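Local coordinates for protein 4,5-DOPA dioxygenase extradiol (Escherichia coli, PDB 2PW6) that opens the aromatic ring of DOPA between carbons 4 and 5 in vitro, giving a seco-DOPA that rearranges to betalamic acid, its physiological substrate being unknown, at residues K114-F119 with M138-I143; I251-E256 with S264-Q269. One frame throughout, in Å; residues are numbered along the deposited sequence.

Contact 1: residues K114-F119 with M138-I143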
loop_
_atom_site.group_PDB
_atom_site.type_symbol
_atom_site.label_atom_id
_atom_site.label_comp_id
_atom_site.label_asym_id
_atom_site.label_seq_id
_atom_site.Cartn_x
_atom_site.Cartn_y
_atom_site.Cartn_z
ATOM N N LYS A 114 8.211 -18.216 -5.061
ATOM C CA LYS A 114 9.333 -17.853 -5.953
ATOM C C LYS A 114 9.463 -16.333 -5.989
ATOM O O LYS A 114 10.496 -15.777 -5.629
ATOM C CB LYS A 114 9.106 -18.393 -7.378
ATOM C CG LYS A 114 10.330 -18.309 -8.307
ATOM C CD LYS A 114 10.917 -19.704 -8.594
ATOM C CE LYS A 114 12.311 -19.654 -9.223
ATOM N NZ LYS A 114 13.389 -19.582 -8.184
ATOM N N GLU A 115 8.383 -15.685 -6.408
ATOM C CA GLU A 115 8.277 -14.238 -6.555
ATOM C C GLU A 115 8.422 -13.507 -5.200
ATOM O O GLU A 115 8.020 -14.025 -4.146
ATOM C CB GLU A 115 6.920 -13.926 -7.227
ATOM C CG GLU A 115 6.827 -12.621 -8.069
ATOM C CD GLU A 115 5.533 -12.524 -8.934
ATOM O OE1 GLU A 115 5.064 -11.384 -9.239
ATOM O OE2 GLU A 115 4.978 -13.591 -9.316
ATOM N N ALA A 116 9.021 -12.315 -5.234
ATOM C CA ALA A 116 9.030 -11.405 -4.086
ATOM C C ALA A 116 7.605 -10.901 -3.786
ATOM O O ALA A 116 6.788 -10.827 -4.675
ATOM C CB ALA A 116 9.975 -10.235 -4.362
ATOM N N TRP A 117 7.287 -10.585 -2.535
ATOM C CA TRP A 117 6.062 -9.799 -2.249
ATOM C C TRP A 117 6.375 -8.317 -2.308
ATOM O O TRP A 117 7.433 -7.891 -1.865
ATOM C CB TRP A 117 5.535 -10.102 -0.846
ATOM C CG TRP A 117 5.348 -11.553 -0.553
ATOM C CD1 TRP A 117 4.838 -12.526 -1.416
ATOM C CD2 TRP A 117 5.655 -12.219 0.663
ATOM N NE1 TRP A 117 4.818 -13.740 -0.780
ATOM C CE2 TRP A 117 5.327 -13.585 0.488
ATOM C CE3 TRP A 117 6.200 -11.811 1.879
ATOM C CZ2 TRP A 117 5.497 -14.510 1.495
ATOM C CZ3 TRP A 117 6.367 -12.731 2.867
ATOM C CH2 TRP A 117 6.010 -14.053 2.689
ATOM N N GLY A 118 5.466 -7.508 -2.819
ATOM C CA GLY A 118 5.680 -6.060 -2.757
ATOM C C GLY A 118 5.965 -5.599 -1.328
ATOM O O GLY A 118 5.444 -6.155 -0.352
ATOM N N PHE A 119 6.833 -4.598 -1.202
ATOM C CA PHE A 119 7.120 -3.973 0.077
ATOM C C PHE A 119 6.079 -2.886 0.337
ATOM O O PHE A 119 5.850 -2.037 -0.519
ATOM C CB PHE A 119 8.527 -3.359 0.068
ATOM C CG PHE A 119 9.640 -4.378 0.081
ATOM C CD1 PHE A 119 10.172 -4.832 1.282
ATOM C CD2 PHE A 119 10.143 -4.892 -1.106
ATOM C CE1 PHE A 119 11.192 -5.772 1.313
ATOM C CE2 PHE A 119 11.173 -5.854 -1.093
ATOM C CZ PHE A 119 11.685 -6.288 0.121
HETATM N N MSE A 138 18.396 -11.080 0.586
HETATM C CA MSE A 138 17.205 -10.911 1.390
HETATM C C MSE A 138 16.158 -11.987 1.174
HETATM O O MSE A 138 16.008 -12.512 0.088
HETATM C CB MSE A 138 16.619 -9.529 1.100
HETATM C CG MSE A 138 15.656 -9.006 2.119
HETATM SE SE MSE A 138 15.217 -7.110 1.717
HETATM C CE MSE A 138 16.562 -6.237 2.802
ATOM N N VAL A 139 15.458 -12.283 2.264
ATOM C CA VAL A 139 14.295 -13.148 2.339
ATOM C C VAL A 139 13.133 -12.387 3.048
ATOM O O VAL A 139 13.348 -11.671 4.019
ATOM C CB VAL A 139 14.722 -14.450 3.071
ATOM C CG1 VAL A 139 13.592 -15.131 3.707
ATOM C CG2 VAL A 139 15.444 -15.436 2.055
ATOM N N GLN A 140 11.916 -12.512 2.535
ATOM C CA GLN A 140 10.714 -12.059 3.269
ATOM C C GLN A 140 10.029 -13.208 4.038
ATOM O O GLN A 140 9.862 -14.310 3.512
ATOM C CB GLN A 140 9.734 -11.407 2.310
ATOM C CG GLN A 140 10.331 -10.232 1.529
ATOM C CD GLN A 140 9.568 -9.960 0.282
ATOM O OE1 GLN A 140 9.409 -10.849 -0.563
ATOM N NE2 GLN A 140 9.060 -8.746 0.147
ATOM N N LEU A 141 9.700 -12.943 5.299
ATOM C CA LEU A 141 8.968 -13.855 6.156
ATOM C C LEU A 141 7.604 -13.230 6.547
ATOM O O LEU A 141 7.546 -12.043 6.891
ATOM C CB LEU A 141 9.776 -14.155 7.426
ATOM C CG LEU A 141 9.104 -15.076 8.465
ATOM C CD1 LEU A 141 8.947 -16.535 7.921
ATOM C CD2 LEU A 141 9.911 -15.041 9.736
ATOM N N SER A 142 6.533 -14.020 6.492
ATOM C CA SER A 142 5.193 -13.511 6.756
ATOM C C SER A 142 4.760 -13.898 8.174
ATOM O O SER A 142 5.368 -14.779 8.823
ATOM C CB SER A 142 4.198 -14.003 5.708
ATOM O OG SER A 142 3.807 -15.333 5.972
ATOM N N ILE A 143 3.729 -13.214 8.675
ATOM C CA ILE A 143 3.286 -13.391 10.067
ATOM C C ILE A 143 2.028 -14.243 10.014
ATOM O O ILE A 143 1.096 -13.904 9.334
ATOM C CB ILE A 143 3.018 -11.984 10.756
ATOM C CG1 ILE A 143 4.333 -11.222 10.977
ATOM C CG2 ILE A 143 2.264 -12.124 12.097
ATOM C CD1 ILE A 143 4.179 -9.699 10.921
#

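Contact 2: residues I251-E256 with S264-Q269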
loop_
_atom_site.group_PDB
_atom_site.type_symbol
_atom_site.label_atom_id
_atom_site.label_comp_id
_atom_site.label_asym_id
_atom_site.label_seq_id
_atom_site.Cartn_x
_atom_site.Cartn_y
_atom_site.Cartn_z
ATOM N N ILE A 251 19.499 -4.043 25.104
ATOM C CA ILE A 251 18.349 -3.642 24.295
ATOM C C ILE A 251 18.377 -2.115 24.236
ATOM O O ILE A 251 18.406 -1.448 25.262
ATOM C CB ILE A 251 16.995 -4.124 24.891
ATOM C CG1 ILE A 251 16.897 -5.652 24.866
ATOM C CG2 ILE A 251 15.810 -3.498 24.142
ATOM C CD1 ILE A 251 15.563 -6.198 25.375
ATOM N N THR A 252 18.366 -1.600 23.014
ATOM C CA THR A 252 18.517 -0.189 22.679
ATOM C C THR A 252 17.208 0.318 22.069
ATOM O O THR A 252 16.405 -0.472 21.551
ATOM C CB THR A 252 19.618 -0.045 21.598
ATOM O OG1 THR A 252 20.827 -0.654 22.062
ATOM C CG2 THR A 252 19.896 1.409 21.234
ATOM N N ILE A 253 17.008 1.640 22.143
ATOM C CA ILE A 253 15.937 2.337 21.434
ATOM C C ILE A 253 16.573 3.419 20.565
ATOM O O ILE A 253 16.708 4.552 21.003
ATOM C CB ILE A 253 14.857 2.921 22.399
ATOM C CG1 ILE A 253 14.066 1.788 23.067
ATOM C CG2 ILE A 253 13.899 3.864 21.663
ATOM C CD1 ILE A 253 13.413 2.177 24.384
ATOM N N PRO A 254 16.955 3.061 19.318
ATOM C CA PRO A 254 17.624 3.938 18.349
ATOM C C PRO A 254 16.825 5.182 17.958
ATOM O O PRO A 254 17.416 6.155 17.480
ATOM C CB PRO A 254 17.783 3.040 17.119
ATOM C CG PRO A 254 16.794 1.988 17.285
ATOM C CD PRO A 254 16.747 1.721 18.744
ATOM N N VAL A 255 15.500 5.129 18.136
ATOM C CA VAL A 255 14.625 6.251 17.827
ATOM C C VAL A 255 13.200 5.981 18.338
ATOM O O VAL A 255 12.817 4.819 18.524
ATOM C CB VAL A 255 14.692 6.618 16.318
ATOM C CG1 VAL A 255 13.794 5.711 15.472
ATOM C CG2 VAL A 255 14.405 8.117 16.082
ATOM N N GLU A 256 12.461 7.016 18.680
ATOM C CA GLU A 256 11.144 6.820 19.233
ATOM C C GLU A 256 10.397 8.093 19.039
ATOM O O GLU A 256 10.972 9.070 18.647
ATOM C CB GLU A 256 11.202 6.450 20.695
ATOM C CG GLU A 256 11.226 7.640 21.610
ATOM C CD GLU A 256 11.401 7.265 23.044
ATOM O OE1 GLU A 256 10.399 7.035 23.724
ATOM O OE2 GLU A 256 12.549 7.198 23.492
ATOM N N SER A 264 2.736 5.279 16.763
ATOM C CA SER A 264 4.010 5.132 17.486
ATOM C C SER A 264 5.219 4.688 16.628
ATOM O O SER A 264 5.133 3.772 15.794
ATOM C CB SER A 264 3.901 4.298 18.747
ATOM O OG SER A 264 5.183 4.243 19.358
HETATM N N MSE A 265 6.330 5.387 16.849
HETATM C CA MSE A 265 7.510 5.281 15.998
HETATM C C MSE A 265 8.631 4.619 16.775
HETATM O O MSE A 265 9.788 4.608 16.347
HETATM C CB MSE A 265 7.953 6.663 15.483
HETATM C CG MSE A 265 7.086 7.337 14.424
HETATM SE SE MSE A 265 6.525 6.301 12.825
HETATM C CE MSE A 265 6.913 7.566 11.415
ATOM N N LEU A 266 8.275 4.069 17.928
ATOM C CA LEU A 266 9.180 3.315 18.753
ATOM C C LEU A 266 9.932 2.200 18.001
ATOM O O LEU A 266 9.334 1.172 17.625
ATOM C CB LEU A 266 8.419 2.706 19.923
ATOM C CG LEU A 266 9.269 1.905 20.903
ATOM C CD1 LEU A 266 10.337 2.785 21.570
ATOM C CD2 LEU A 266 8.387 1.332 21.927
ATOM N N SER A 267 11.236 2.425 17.815
ATOM C CA SER A 267 12.180 1.438 17.305
ATOM C C SER A 267 13.008 0.749 18.402
ATOM O O SER A 267 13.311 1.346 19.443
ATOM C CB SER A 267 13.061 2.098 16.279
ATOM O OG SER A 267 12.228 2.664 15.275
ATOM N N VAL A 268 13.353 -0.522 18.177
ATOM C CA VAL A 268 14.024 -1.339 19.187
ATOM C C VAL A 268 15.211 -2.097 18.570
ATOM O O VAL A 268 15.077 -2.729 17.522
ATOM C CB VAL A 268 13.030 -2.312 19.890
ATOM C CG1 VAL A 268 13.745 -3.238 20.910
ATOM C CG2 VAL A 268 11.882 -1.530 20.546
ATOM N N GLN A 269 16.378 -1.994 19.202
ATOM C CA GLN A 269 17.560 -2.741 18.759
ATOM C C GLN A 269 17.895 -3.816 19.790
ATOM O O GLN A 269 17.978 -3.544 20.985
ATOM C CB GLN A 269 18.764 -1.823 18.484
ATOM C CG GLN A 269 19.970 -2.586 17.899
ATOM C CD GLN A 269 21.189 -1.715 17.575
ATOM O OE1 GLN A 269 21.078 -0.642 16.956
ATOM N NE2 GLN A 269 22.368 -2.202 17.967
#

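Contact 1: residues K114-F119 with M138-I143
The carboxamide of Q140, reaching out from strand 138-143, clasps the backbone of W117 with both of its polar atoms. OE1 of Q140 accepts a hydrogen bond from the amide N of W117 at 2.9 Å, while NE2 of Q140 donates to the carbonyl O of W117 at 2.7 Å, almost straight at 169° and in the plane of its own amide. One side-chain amide thus serves the N-H and the C=O of a single residue in the way a neighbouring strand would, although 114-119 has no regular structure. OE1 has a second partner in T66 OG1.

NE2 of Q140 also lies 3.6 Å above one face of the F119 ring, offset toward the rim, the ring and amide planes being 37° apart. Next to it, the selenium of M138 comes within 4.0 Å of CZ of F119 in an oblique Met-aromatic contact.

The W117 indole and the Q140 side chain slide past each other in opposite directions. With CG beside the backbone N (chi1 -52°), the ring extends toward S142, CE3 of W117 lying 3.6 Å from CB of Q140 and CH2 3.5 Å from CB of S142. Its NE1 bonds to D113, and OG of S142 to G64 N and T60 OG1.

A flipped amide would set like against like at W117, so the paired bonds probably fix its orientation, and the polar atoms of this buried contact hold an irregular loop to a central-sheet strand.

Contact 2: residues I251-E256 with S264-Q269
I251 lays CG2 against CG1 of V268, 3.8 Å away, while its CA-H points at the carbonyl O of Q269. T252 follows as the paired residue: its N donates to O of Q269 in the carbonyl plane at 2.8 Å, and its O receives a hydrogen bond from N of Q269, which sits well above the carbonyl plane. This antiparallel hydrogen-bonded pair brings CB of T252 to 3.7 Å from CB of Q269. It joins the edge strand 251-252 to strand 268-270, which in turn lies against strand 17-21 in the mixed central sheet of this LigB-type dioxygenase.

I253 packs its CG2 3.7 Å from CD1 of L266, and its CA-H faces the carbonyl O of S267. A serine in its place would probably leave CD1 of L266 without this apolar cover. P254 then sets CG 3.9 Å from CB of S267, with CD 3.5 Å from the carbonyl O of S267.

V255 restores a backbone bond, its O accepting from N of S267 at 3.0 Å, and its CG1 packs against OG of S267, a hydroxyl hydrogen-bonded to N of G21 and, weakly, to the carbonyl O of M265. E256 packs CB against CD1 of L266 and sends OE1 to a salt bridge with K202 of helix 192-202.

Overall arrangement
Both contacts reach the eight-stranded mixed sheet, on opposite sides of the chain's centre, with their centres 24 Å apart and nearest atoms about 14 Å apart. Contact 1 closes along the chain before contact 2 opens. Its strand 138-144 lies between strands 63-66 and 50-60, whereas contact 2 adds the last two strands at the far edge, beyond strand 17-21. Each contact approaches the metal site: the side chain of F119 is about 8 Å from that of H57, and that of M265 about 6 Å from that of H22. One contact ties a loop to a strand inside the sheet and the other builds the sheet's edge, each near, but not in, the metal site.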